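Local coordinates for protein minor fimbrium tip subunit Mfa3 (Porphyromonas gingivalis ATCC 33277, PDB 5NF4) that forms part of the tip of the minor fimbriae, filamentous pili that mediate adhesion to host cells and other oral bacteria, biofilm formation and invasion of periodontal tissue, at residues Leu199-Val204 with Gln211-Cys216; Phe277-Leu280 with Leu286-Asp289; Gly297-Pro300 with Pro306-Lys309; Tyr326-Lys331 with Ile337-Ser342. One frame throughout, in Å; residues are numbered along the deposited sequence.

Contact 1: residues Leu199-Val204 with Gln211-Cys216; sequences LDVNIV and QKIELC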
loop_
_atom_site.group_PDB
_atom_site.type_symbol
_atom_site.label_atom_id
_atom_site.label_comp_id
_atom_site.label_asym_id
_atom_site.label_seq_id
_atom_site.Cartn_x
_atom_site.Cartn_y
_atom_site.Cartn_z
ATOM N N LEU A 199 -8.751 -2.634 3.519
ATOM C CA LEU A 199 -9.598 -2.813 4.674
ATOM C C LEU A 199 -10.776 -3.662 4.248
ATOM O O LEU A 199 -11.449 -3.347 3.273
ATOM C CB LEU A 199 -10.070 -1.466 5.216
ATOM C CG LEU A 199 -11.097 -1.519 6.351
ATOM C CD1 LEU A 199 -10.493 -2.142 7.624
ATOM C CD2 LEU A 199 -11.613 -0.132 6.641
ATOM N N ASP A 200 -11.000 -4.745 4.985
ATOM C CA ASP A 200 -11.869 -5.821 4.576
ATOM C C ASP A 200 -12.803 -6.145 5.738
ATOM O O ASP A 200 -12.398 -6.814 6.674
ATOM C CB ASP A 200 -10.992 -7.026 4.192
ATOM C CG ASP A 200 -11.736 -8.118 3.481
ATOM O OD1 ASP A 200 -12.975 -8.219 3.612
ATOM O OD2 ASP A 200 -11.049 -8.911 2.783
ATOM N N VAL A 201 -14.034 -5.640 5.698
ATOM C CA VAL A 201 -14.984 -5.811 6.803
ATOM C C VAL A 201 -16.135 -6.749 6.424
ATOM O O VAL A 201 -16.886 -6.521 5.472
ATOM C CB VAL A 201 -15.529 -4.437 7.260
ATOM C CG1 VAL A 201 -16.532 -4.595 8.379
ATOM C CG2 VAL A 201 -14.384 -3.536 7.721
ATOM N N ASN A 202 -16.255 -7.823 7.198
ATOM C CA ASN A 202 -17.196 -8.879 6.921
ATOM C C ASN A 202 -18.208 -9.055 8.044
ATOM O O ASN A 202 -17.834 -9.278 9.198
ATOM C CB ASN A 202 -16.443 -10.188 6.691
ATOM C CG ASN A 202 -15.469 -10.101 5.507
ATOM O OD1 ASN A 202 -15.822 -10.436 4.377
ATOM N ND2 ASN A 202 -14.272 -9.617 5.761
ATOM N N ILE A 203 -19.487 -8.914 7.714
ATOM C CA ILE A 203 -20.546 -9.064 8.711
ATOM C C ILE A 203 -21.016 -10.502 8.687
ATOM O O ILE A 203 -21.856 -10.906 7.870
ATOM C CB ILE A 203 -21.732 -8.090 8.456
ATOM C CG1 ILE A 203 -21.217 -6.683 8.142
ATOM C CG2 ILE A 203 -22.705 -8.108 9.621
ATOM C CD1 ILE A 203 -20.218 -6.111 9.121
ATOM N N VAL A 204 -20.478 -11.286 9.606
ATOM C CA VAL A 204 -20.812 -12.703 9.671
ATOM C C VAL A 204 -22.229 -12.963 10.225
ATOM O O VAL A 204 -22.853 -13.975 9.937
ATOM C CB VAL A 204 -19.751 -13.436 10.508
ATOM C CG1 VAL A 204 -18.383 -13.241 9.896
ATOM C CG2 VAL A 204 -19.728 -12.914 11.907
ATOM N N GLN A 211 -26.556 -0.064 8.862
ATOM C CA GLN A 211 -26.948 1.030 7.984
ATOM C C GLN A 211 -25.764 1.438 7.120
ATOM O O GLN A 211 -25.895 1.626 5.918
ATOM C CB GLN A 211 -27.445 2.220 8.793
ATOM C CG GLN A 211 -27.821 3.413 7.959
ATOM C CD GLN A 211 -28.161 4.610 8.815
ATOM O OE1 GLN A 211 -28.979 4.521 9.732
ATOM N NE2 GLN A 211 -27.514 5.737 8.534
ATOM N N LYS A 212 -24.598 1.575 7.731
ATOM C CA LYS A 212 -23.409 1.872 6.948
ATOM C C LYS A 212 -22.119 1.722 7.702
ATOM O O LYS A 212 -22.097 1.646 8.933
ATOM C CB LYS A 212 -23.462 3.289 6.388
ATOM C CG LYS A 212 -23.376 4.367 7.412
ATOM C CD LYS A 212 -23.239 5.700 6.686
ATOM C CE LYS A 212 -23.431 6.874 7.590
ATOM N NZ LYS A 212 -23.317 8.148 6.830
ATOM N N ILE A 213 -21.044 1.724 6.921
ATOM C CA ILE A 213 -19.693 1.587 7.411
ATOM C C ILE A 213 -18.832 2.658 6.767
ATOM O O ILE A 213 -18.845 2.814 5.551
ATOM C CB ILE A 213 -19.064 0.217 7.073
ATOM C CG1 ILE A 213 -20.000 -0.931 7.416
ATOM C CG2 ILE A 213 -17.697 0.093 7.779
ATOM C CD1 ILE A 213 -19.421 -2.300 7.053
ATOM N N GLU A 214 -18.076 3.371 7.588
ATOM C CA GLU A 214 -17.203 4.445 7.130
ATOM C C GLU A 214 -15.793 4.264 7.651
ATOM O O GLU A 214 -15.600 3.990 8.830
ATOM C CB GLU A 214 -17.693 5.810 7.617
ATOM C CG GLU A 214 -19.006 6.259 7.047
ATOM C CD GLU A 214 -19.600 7.418 7.832
ATOM O OE1 GLU A 214 -20.042 7.192 8.984
ATOM O OE2 GLU A 214 -19.617 8.545 7.302
ATOM N N LEU A 215 -14.821 4.499 6.786
ATOM C CA LEU A 215 -13.419 4.624 7.180
ATOM C C LEU A 215 -13.085 6.076 7.487
ATOM O O LEU A 215 -13.307 6.959 6.659
ATOM C CB LEU A 215 -12.517 4.101 6.066
ATOM C CG LEU A 215 -11.020 4.413 6.186
ATOM C CD1 LEU A 215 -10.361 3.784 7.410
ATOM C CD2 LEU A 215 -10.362 3.981 4.918
ATOM N N CYS A 216 -12.563 6.310 8.692
ATOM C CA CYS A 216 -12.288 7.645 9.184
ATOM C C CYS A 216 -10.790 7.856 9.469
ATOM O O CYS A 216 -10.081 6.908 9.859
ATOM C CB CYS A 216 -13.088 7.907 10.450
ATOM S SG CYS A 216 -14.888 7.785 10.141
#
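Leu199, Val201 and Ile203 meet Ile213 and Leu215 between facing layers of strands, a packing consistent with the transthyretin-like beta-sandwich domains of Bacteroidetes fimbrillins. The strands run nearly antiparallel, at 157°, but their axes stay 10.3 Å apart, so side chains rather than backbones make the contact. Ile213 takes the largest share, making two of the three side-chain contacts. Its CG1 arm is extended (chi2 178°), which sends CD1 toward the opposite strand, where it touches Val201 CG1 at 3.9 Å and, more loosely, Ile203 CD1 at 4.4 Å. The side chains of Val201 and Ile213 run antiparallel past one another, each offering a methyl. One step along, the branch ends of two leucines meet, Leu199 CD2 lying 4.2 Å from Leu215 CD1. All five side chains are buried and purely apolar.

The alternate residues of 199-204 turn to the other side of the strand, where the chemistry is polar. Asn202 ND2 donates to Asp200 OD1 over 2.9 Å, approaching from above the carboxylate plane, 55° out of it. The same ND2 also reaches the backbone oxygen of Tyr328, while Gln248 and His325 supply further bonds to the two oxygens of Asp200, which should hold this carboxylate in a fixed orientation.

Strand 180-205 is flanked by strands 248-254 and 324-332. Strand 210-216, which carries a classic beta bulge at Gln211 and Lys212, lies between 238-242 and 277-282, and Leu240 of the former packs against Leu199, Ile213 and Leu215.

Contact 2: residues Phe277-Leu280 with Leu286-Asp289; sequences FFRL and LVYD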
loop_
_atom_site.group_PDB
_atom_site.type_symbol
_atom_site.label_atom_id
_atom_site.label_comp_id
_atom_site.label_asym_id
_atom_site.label_seq_id
_atom_site.Cartn_x
_atom_site.Cartn_y
_atom_site.Cartn_z
ATOM N N PHE A 277 -9.780 4.497 11.858
ATOM C CA PHE A 277 -10.788 3.624 12.426
ATOM C C PHE A 277 -11.955 3.530 11.483
ATOM O O PHE A 277 -12.113 4.391 10.611
ATOM C CB PHE A 277 -11.262 4.138 13.803
ATOM C CG PHE A 277 -12.000 5.462 13.762
ATOM C CD1 PHE A 277 -11.297 6.667 13.743
ATOM C CD2 PHE A 277 -13.400 5.513 13.814
ATOM C CE1 PHE A 277 -11.972 7.899 13.741
ATOM C CE2 PHE A 277 -14.052 6.715 13.813
ATOM C CZ PHE A 277 -13.354 7.914 13.794
ATOM N N PHE A 278 -12.767 2.488 11.644
ATOM C CA PHE A 278 -14.004 2.442 10.895
ATOM C C PHE A 278 -15.161 2.538 11.870
ATOM O O PHE A 278 -15.085 2.104 13.023
ATOM C CB PHE A 278 -14.115 1.216 9.962
ATOM C CG PHE A 278 -14.092 -0.135 10.629
ATOM C CD1 PHE A 278 -15.268 -0.780 10.956
ATOM C CD2 PHE A 278 -12.895 -0.812 10.825
ATOM C CE1 PHE A 278 -15.256 -2.062 11.521
ATOM C CE2 PHE A 278 -12.884 -2.092 11.395
ATOM C CZ PHE A 278 -14.056 -2.712 11.735
ATOM N N ARG A 279 -16.177 3.231 11.395
ATOM C CA ARG A 279 -17.389 3.502 12.155
ATOM C C ARG A 279 -18.565 2.717 11.606
ATOM O O ARG A 279 -18.924 2.862 10.438
ATOM C CB ARG A 279 -17.660 4.993 12.110
ATOM C CG ARG A 279 -19.014 5.381 12.629
ATOM C CD ARG A 279 -19.117 6.885 12.733
ATOM N NE ARG A 279 -18.286 7.403 13.815
ATOM C CZ ARG A 279 -17.595 8.540 13.773
ATOM N NH1 ARG A 279 -17.595 9.299 12.679
ATOM N NH2 ARG A 279 -16.889 8.914 14.838
ATOM N N LEU A 280 -19.172 1.885 12.455
ATOM C CA LEU A 280 -20.352 1.128 12.077
ATOM C C LEU A 280 -21.536 1.804 12.658
ATOM O O LEU A 280 -21.589 1.996 13.865
ATOM C CB LEU A 280 -20.304 -0.297 12.611
ATOM C CG LEU A 280 -19.084 -1.147 12.303
ATOM C CD1 LEU A 280 -19.186 -2.366 13.177
ATOM C CD2 LEU A 280 -19.080 -1.527 10.849
ATOM N N LEU A 286 -27.341 3.534 16.494
ATOM C CA LEU A 286 -26.168 3.237 17.298
ATOM C C LEU A 286 -24.918 3.277 16.418
ATOM O O LEU A 286 -24.967 2.915 15.241
ATOM C CB LEU A 286 -26.316 1.863 17.958
ATOM C CG LEU A 286 -27.534 1.660 18.859
ATOM C CD1 LEU A 286 -27.758 0.183 19.122
ATOM C CD2 LEU A 286 -27.318 2.410 20.150
ATOM N N VAL A 287 -23.814 3.747 16.997
ATOM C CA VAL A 287 -22.559 3.913 16.303
ATOM C C VAL A 287 -21.451 3.217 17.080
ATOM O O VAL A 287 -21.393 3.296 18.298
ATOM C CB VAL A 287 -22.243 5.420 16.119
ATOM C CG1 VAL A 287 -20.945 5.614 15.363
ATOM C CG2 VAL A 287 -23.379 6.114 15.381
ATOM N N TYR A 288 -20.569 2.526 16.364
ATOM C CA TYR A 288 -19.464 1.802 16.959
ATOM C C TYR A 288 -18.218 2.188 16.226
ATOM O O TYR A 288 -18.179 2.101 14.997
ATOM C CB TYR A 288 -19.664 0.293 16.855
ATOM C CG TYR A 288 -20.901 -0.219 17.554
ATOM C CD1 TYR A 288 -22.128 -0.273 16.895
ATOM C CD2 TYR A 288 -20.840 -0.674 18.865
ATOM C CE1 TYR A 288 -23.269 -0.757 17.531
ATOM C CE2 TYR A 288 -21.961 -1.164 19.499
ATOM C CZ TYR A 288 -23.175 -1.197 18.832
ATOM O OH TYR A 288 -24.265 -1.690 19.471
ATOM N N ASP A 289 -17.202 2.612 16.966
ATOM C CA ASP A 289 -15.915 2.942 16.363
ATOM C C ASP A 289 -14.914 1.838 16.648
ATOM O O ASP A 289 -14.757 1.386 17.781
ATOM C CB ASP A 289 -15.394 4.269 16.882
ATOM C CG ASP A 289 -16.220 5.459 16.408
ATOM O OD1 ASP A 289 -16.861 5.376 15.344
ATOM O OD2 ASP A 289 -16.191 6.497 17.092
HETATM O O HOH W 1 -18.528 8.082 17.179
#
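Arg279 and Asp289 form a salt bridge across an antiparallel beta hairpin, where they make a non-hydrogen-bonded pair. Their side chains run side by side in the same direction. Arg279 NE donates to Asp289 OD1 at 2.9 Å, and OD1 receives it through its syn lone pair; the bond is bent (133°), with OD1 lying 34° out of the guanidinium plane. A second, weak bond joins Arg279 NH2 to Asp289 OD2 at 3.4 Å.

Around this pair lie apolar groups. Val287 CG1 lies across the aliphatic part of the arginine, 3.4 Å from Arg279 CG. Phe277 CE2 comes over one face of the guanidinium, offset toward its rim, and also lies 3.5 Å from Asp289 OD1.

The next pair, Leu280 with Tyr288, is hydrogen-bonded and fixes the register: Leu280 N reaches Tyr288 O at 2.7 Å, and Tyr288 N reaches Leu280 O at 2.8 Å. Their side chains project from the opposite face of the hairpin, where Leu280 and Tyr288 both touch Ile337 and the ring of Phe278 meets Tyr328 edge-to-face. Strand 210-216 borders the other side of 277-280 through backbone bonds of Arg279 with Glu214 and Phe277 with Cys216. On the face of Arg279 and Asp289, a water donates to Asp289 OD2 at 2.8 Å and weakly accepts from Arg279 NH2.

Contact 3: residues Gly297-Pro300 with Pro306-Lys309; sequences GAIP and PFAK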
loop_
_atom_site.group_PDB
_atom_site.type_symbol
_atom_site.label_atom_id
_atom_site.label_comp_id
_atom_site.label_asym_id
_atom_site.label_seq_id
_atom_site.Cartn_x
_atom_site.Cartn_y
_atom_site.Cartn_z
ATOM N N GLY A 297 -0.233 -12.226 15.859
ATOM C CA GLY A 297 -0.339 -13.175 16.950
ATOM C C GLY A 297 -1.502 -12.867 17.855
ATOM O O GLY A 297 -2.360 -12.062 17.522
ATOM N N ALA A 298 -1.519 -13.506 19.013
ATOM C CA ALA A 298 -2.671 -13.425 19.898
ATOM C C ALA A 298 -2.832 -12.042 20.502
ATOM O O ALA A 298 -1.858 -11.387 20.872
ATOM C CB ALA A 298 -2.558 -14.452 20.995
ATOM N N ILE A 299 -4.081 -11.618 20.624
ATOM C CA ILE A 299 -4.390 -10.326 21.207
ATOM C C ILE A 299 -4.340 -10.406 22.730
ATOM O O ILE A 299 -4.932 -11.305 23.323
ATOM C CB ILE A 299 -5.764 -9.839 20.740
ATOM C CG1 ILE A 299 -5.654 -9.340 19.301
ATOM C CG2 ILE A 299 -6.293 -8.736 21.654
ATOM C CD1 ILE A 299 -6.830 -9.692 18.465
ATOM N N PRO A 300 -3.627 -9.466 23.371
ATOM C CA PRO A 300 -3.637 -9.420 24.836
ATOM C C PRO A 300 -5.053 -9.357 25.375
ATOM O O PRO A 300 -5.777 -8.418 25.059
ATOM C CB PRO A 300 -2.876 -8.122 25.158
ATOM C CG PRO A 300 -2.086 -7.836 23.975
ATOM C CD PRO A 300 -2.866 -8.339 22.803
ATOM N N PRO A 306 -11.170 -4.026 23.396
ATOM C CA PRO A 306 -10.526 -3.362 24.533
ATOM C C PRO A 306 -9.051 -3.080 24.273
ATOM O O PRO A 306 -8.548 -2.043 24.677
ATOM C CB PRO A 306 -10.707 -4.362 25.678
ATOM C CG PRO A 306 -11.865 -5.218 25.267
ATOM C CD PRO A 306 -11.835 -5.285 23.785
ATOM N N PHE A 307 -8.372 -3.988 23.589
ATOM C CA PHE A 307 -6.970 -3.793 23.246
ATOM C C PHE A 307 -6.845 -2.616 22.285
ATOM O O PHE A 307 -6.087 -1.659 22.500
ATOM C CB PHE A 307 -6.420 -5.070 22.614
ATOM C CG PHE A 307 -4.993 -4.977 22.167
ATOM C CD1 PHE A 307 -4.010 -4.597 23.053
ATOM C CD2 PHE A 307 -4.629 -5.320 20.881
ATOM C CE1 PHE A 307 -2.687 -4.527 22.644
ATOM C CE2 PHE A 307 -3.325 -5.271 20.496
ATOM C CZ PHE A 307 -2.357 -4.871 21.374
ATOM N N ALA A 308 -7.619 -2.687 21.214
ATOM C CA ALA A 308 -7.587 -1.672 20.167
ATOM C C ALA A 308 -7.985 -0.305 20.691
ATOM O O ALA A 308 -7.506 0.722 20.204
ATOM C CB ALA A 308 -8.494 -2.069 19.023
ATOM N N LYS A 309 -8.887 -0.281 21.667
ATOM C CA LYS A 309 -9.315 0.987 22.231
ATOM C C LYS A 309 -8.396 1.528 23.331
ATOM O O LYS A 309 -8.734 2.503 24.003
ATOM C CB LYS A 309 -10.760 0.842 22.745
ATOM C CG LYS A 309 -11.742 0.786 21.601
ATOM C CD LYS A 309 -13.195 0.886 22.101
ATOM C CE LYS A 309 -14.104 1.522 21.053
ATOM N NZ LYS A 309 -15.431 1.904 21.608
#
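One face of the Phe307 ring is covered by Pro300, whose CD sits 3.6 Å from the ring centroid and only 5° off the ring normal, a CH-pi contact over the ring centre. The neighbouring Pro300 CG reaches over the rim of the same face and comes within 3.6 Å of Phe307 CE1. It is thus the CD-CG edge of the proline ring that lies on the aromatic surface. Ile299 enters by a different route: its CG2 methyl approaches obliquely and rests 3.8 Å from Phe307 CB, near the root of the side chain, with Phe307 CD2 also close at 3.9 Å. His295 meets the Phe307 ring edge-to-face, and Ile293, Leu312 and Pro316 from the surrounding loops add to the enclosure, so that the ring is buried.

Phe307 belongs to the short helix 304-308. With CG anti to the backbone N (chi1 178°), the ring extends from the helix toward the loop 297-300, which has no regular secondary structure. Two polar bonds hold the immediate surroundings: Ala298 O accepts from His295 NE2, which ties the loop to the same histidine that meets the aromatic ring, and Ala308 O is bonded to Tyr318 OH close to the point where the helix ends, before Lys309.

Between the segments themselves side chains meet through carbon alone. Because Pro300 CD is bonded to the amide nitrogen, its hydrogens are probably slightly positive, which would favour their place over the electron-rich centre of the ring and give this otherwise dispersive contact a preferred orientation.

Contact 4: residues Tyr326-Lys331 with Ile337-Ser342; sequences YIYRIK and IEVKYS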
loop_
_atom_site.group_PDB
_atom_site.type_symbol
_atom_site.label_atom_id
_atom_site.label_comp_id
_atom_site.label_asym_id
_atom_site.label_seq_id
_atom_site.Cartn_x
_atom_site.Cartn_y
_atom_site.Cartn_z
ATOM N N TYR A 326 -6.150 -5.916 6.092
ATOM C CA TYR A 326 -6.759 -5.822 7.410
ATOM C C TYR A 326 -8.172 -6.383 7.315
ATOM O O TYR A 326 -9.036 -5.821 6.629
ATOM C CB TYR A 326 -6.764 -4.364 7.903
ATOM C CG TYR A 326 -5.365 -3.821 8.127
ATOM C CD1 TYR A 326 -4.593 -3.398 7.051
ATOM C CD2 TYR A 326 -4.800 -3.789 9.394
ATOM C CE1 TYR A 326 -3.271 -2.948 7.230
ATOM C CE2 TYR A 326 -3.480 -3.319 9.595
ATOM C CZ TYR A 326 -2.726 -2.907 8.496
ATOM O OH TYR A 326 -1.403 -2.486 8.652
ATOM N N ILE A 327 -8.381 -7.515 7.982
ATOM C CA ILE A 327 -9.613 -8.286 7.836
ATOM C C ILE A 327 -10.374 -8.329 9.155
ATOM O O ILE A 327 -9.855 -8.772 10.181
ATOM C CB ILE A 327 -9.310 -9.723 7.345
ATOM C CG1 ILE A 327 -8.529 -9.671 6.026
ATOM C CG2 ILE A 327 -10.606 -10.524 7.150
ATOM C CD1 ILE A 327 -7.862 -10.983 5.653
ATOM N N TYR A 328 -11.620 -7.857 9.113
ATOM C CA TYR A 328 -12.504 -7.870 10.269
ATOM C C TYR A 328 -13.705 -8.756 10.019
ATOM O O TYR A 328 -14.285 -8.781 8.921
ATOM C CB TYR A 328 -12.952 -6.433 10.613
ATOM C CG TYR A 328 -11.778 -5.620 11.072
ATOM C CD1 TYR A 328 -10.945 -5.001 10.153
ATOM C CD2 TYR A 328 -11.455 -5.524 12.424
ATOM C CE1 TYR A 328 -9.847 -4.278 10.564
ATOM C CE2 TYR A 328 -10.344 -4.806 12.844
ATOM C CZ TYR A 328 -9.557 -4.178 11.911
ATOM O OH TYR A 328 -8.446 -3.489 12.325
ATOM N N ARG A 329 -14.038 -9.529 11.048
ATOM C CA ARG A 329 -15.220 -10.368 11.050
ATOM C C ARG A 329 -16.062 -9.845 12.196
ATOM O O ARG A 329 -15.644 -9.883 13.355
ATOM C CB ARG A 329 -14.840 -11.854 11.206
ATOM C CG ARG A 329 -13.855 -12.265 10.114
ATOM C CD ARG A 329 -13.257 -13.622 10.307
ATOM N NE ARG A 329 -12.342 -13.747 11.444
ATOM C CZ ARG A 329 -11.121 -13.224 11.520
ATOM N NH1 ARG A 329 -10.636 -12.452 10.551
ATOM N NH2 ARG A 329 -10.391 -13.450 12.604
ATOM N N ILE A 330 -17.230 -9.316 11.847
ATOM C CA ILE A 330 -18.087 -8.618 12.812
ATOM C C ILE A 330 -19.473 -9.242 12.979
ATOM O O ILE A 330 -20.133 -9.595 12.000
ATOM C CB ILE A 330 -18.261 -7.151 12.395
ATOM C CG1 ILE A 330 -16.903 -6.467 12.297
ATOM C CG2 ILE A 330 -19.201 -6.420 13.410
ATOM C CD1 ILE A 330 -16.969 -5.103 11.716
ATOM N N LYS A 331 -19.895 -9.389 14.239
ATOM C CA LYS A 331 -21.257 -9.815 14.582
ATOM C C LYS A 331 -21.995 -8.611 15.139
ATOM O O LYS A 331 -21.546 -8.014 16.113
ATOM C CB LYS A 331 -21.268 -10.946 15.616
ATOM C CG LYS A 331 -20.628 -12.241 15.160
ATOM C CD LYS A 331 -20.663 -13.288 16.267
ATOM C CE LYS A 331 -19.936 -14.576 15.869
ATOM N NZ LYS A 331 -20.070 -15.641 16.928
ATOM N N ILE A 337 -21.497 -5.082 19.416
ATOM C CA ILE A 337 -20.828 -5.802 18.342
ATOM C C ILE A 337 -19.717 -6.657 18.901
ATOM O O ILE A 337 -19.217 -6.422 20.004
ATOM C CB ILE A 337 -20.269 -4.854 17.260
ATOM C CG1 ILE A 337 -19.157 -3.956 17.826
ATOM C CG2 ILE A 337 -21.438 -4.053 16.676
ATOM C CD1 ILE A 337 -18.341 -3.192 16.776
ATOM N N GLU A 338 -19.358 -7.673 18.130
ATOM C CA GLU A 338 -18.212 -8.501 18.440
ATOM C C GLU A 338 -17.314 -8.385 17.244
ATOM O O GLU A 338 -17.798 -8.338 16.120
ATOM C CB GLU A 338 -18.624 -9.946 18.703
ATOM C CG GLU A 338 -19.638 -10.091 19.808
ATOM C CD GLU A 338 -19.888 -11.538 20.139
ATOM O OE1 GLU A 338 -19.411 -12.407 19.383
ATOM O OE2 GLU A 338 -20.533 -11.801 21.162
ATOM N N VAL A 339 -16.018 -8.288 17.484
ATOM C CA VAL A 339 -15.062 -8.114 16.397
ATOM C C VAL A 339 -13.935 -9.103 16.512
ATOM O O VAL A 339 -13.308 -9.197 17.558
ATOM C CB VAL A 339 -14.463 -6.694 16.388
ATOM C CG1 VAL A 339 -13.513 -6.537 15.199
ATOM C CG2 VAL A 339 -15.539 -5.659 16.319
ATOM N N LYS A 340 -13.693 -9.841 15.431
ATOM C CA LYS A 340 -12.492 -10.668 15.290
ATOM C C LYS A 340 -11.657 -10.093 14.161
ATOM O O LYS A 340 -12.201 -9.516 13.217
ATOM C CB LYS A 340 -12.858 -12.123 15.011
ATOM C CG LYS A 340 -13.548 -12.840 16.167
ATOM C CD LYS A 340 -12.657 -12.884 17.392
ATOM C CE LYS A 340 -13.323 -13.563 18.575
ATOM N NZ LYS A 340 -13.278 -15.042 18.464
ATOM N N TYR A 341 -10.337 -10.272 14.274
ATOM C CA TYR A 341 -9.365 -9.551 13.464
ATOM C C TYR A 341 -8.227 -10.438 13.020
ATOM O O TYR A 341 -7.784 -11.330 13.750
ATOM C CB TYR A 341 -8.811 -8.385 14.269
ATOM C CG TYR A 341 -7.461 -7.811 13.851
ATOM C CD1 TYR A 341 -7.383 -6.771 12.939
ATOM C CD2 TYR A 341 -6.270 -8.285 14.415
ATOM C CE1 TYR A 341 -6.137 -6.215 12.583
ATOM C CE2 TYR A 341 -5.041 -7.743 14.071
ATOM C CZ TYR A 341 -4.982 -6.713 13.156
ATOM O OH TYR A 341 -3.781 -6.157 12.789
ATOM N N SER A 342 -7.746 -10.166 11.818
ATOM C CA SER A 342 -6.469 -10.704 11.369
ATOM C C SER A 342 -5.797 -9.728 10.411
ATOM O O SER A 342 -6.446 -8.895 9.801
ATOM C CB SER A 342 -6.667 -12.073 10.717
ATOM O OG SER A 342 -7.551 -11.994 9.623
#
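Arg329 and Lys340 exchange two short backbone bonds, Arg329 N to Lys340 O and Lys340 N to Arg329 O, both 2.8 Å. The same two-way pairing recurs for Ile327 with Ser342 and for Lys331 with Glu338, so the amide N and carbonyl O of all six residues are satisfied across the contact. Arg329 adds a side-chain bond: bent at chi3 (-68°), it brings NH1 to Ser342 OG at 3.3 Å, while one face of the guanidinium lies over the backbone carbon of Lys340. The charged ends of Glu338 and Lys331 stay apart, OE1 4.1 Å from NZ, too far for a salt bridge; Glu338 OE2 is instead paired with Lys336.

These strands form an antiparallel beta hairpin. Tyr328, Ile330, Val339 and Tyr341 occupy the opposite face from the charged residues, the first three of them buried. Here Tyr328 and Tyr341 lie side by side and point the same way, their planes 50° apart, with Tyr328 CZ 3.5 Å from Tyr341 CD1. Val339 CG1 touches the edge of the Tyr328 ring, 3.6 Å from CD2. The tyrosine hydroxyls find partners beyond the hairpin: Tyr328 OH pairs with Tyr304 OH, Tyr341 OH with His295 N, and the OH of nearby Tyr326 with Thr294 OG1 and Tyr321 N. Along the edge turned away from 337-345, strand 324-332 pairs in parallel with 180-205, where Asp200 and Asn202 bond to its backbone.

Overall arrangement
Along the chain the four contacts follow in series, without nesting or crossing. Contact 1 spans the turn between strands 180-205 and 210-216. Contact 2 closes the 277-282/287-291 hairpin, contact 3 folds the following loop back onto helix 304-308, and contact 4 closes the final hairpin, 324-332 with 337-345. Contacts 1 and 2 join edge to edge, strand 210-216 beside 277-282; contact 1 joins contact 4 through the parallel pairing of 180-205 with 324-332. Contacts 2 and 4 meet through their apolar faces, Phe278 CE1 lying 3.5 Å from Ile330 CD1. Contact 3 stands apart from the strand pairings, touching contact 2 where Lys309 CE packs on Asp289 O, 3.3 Å away.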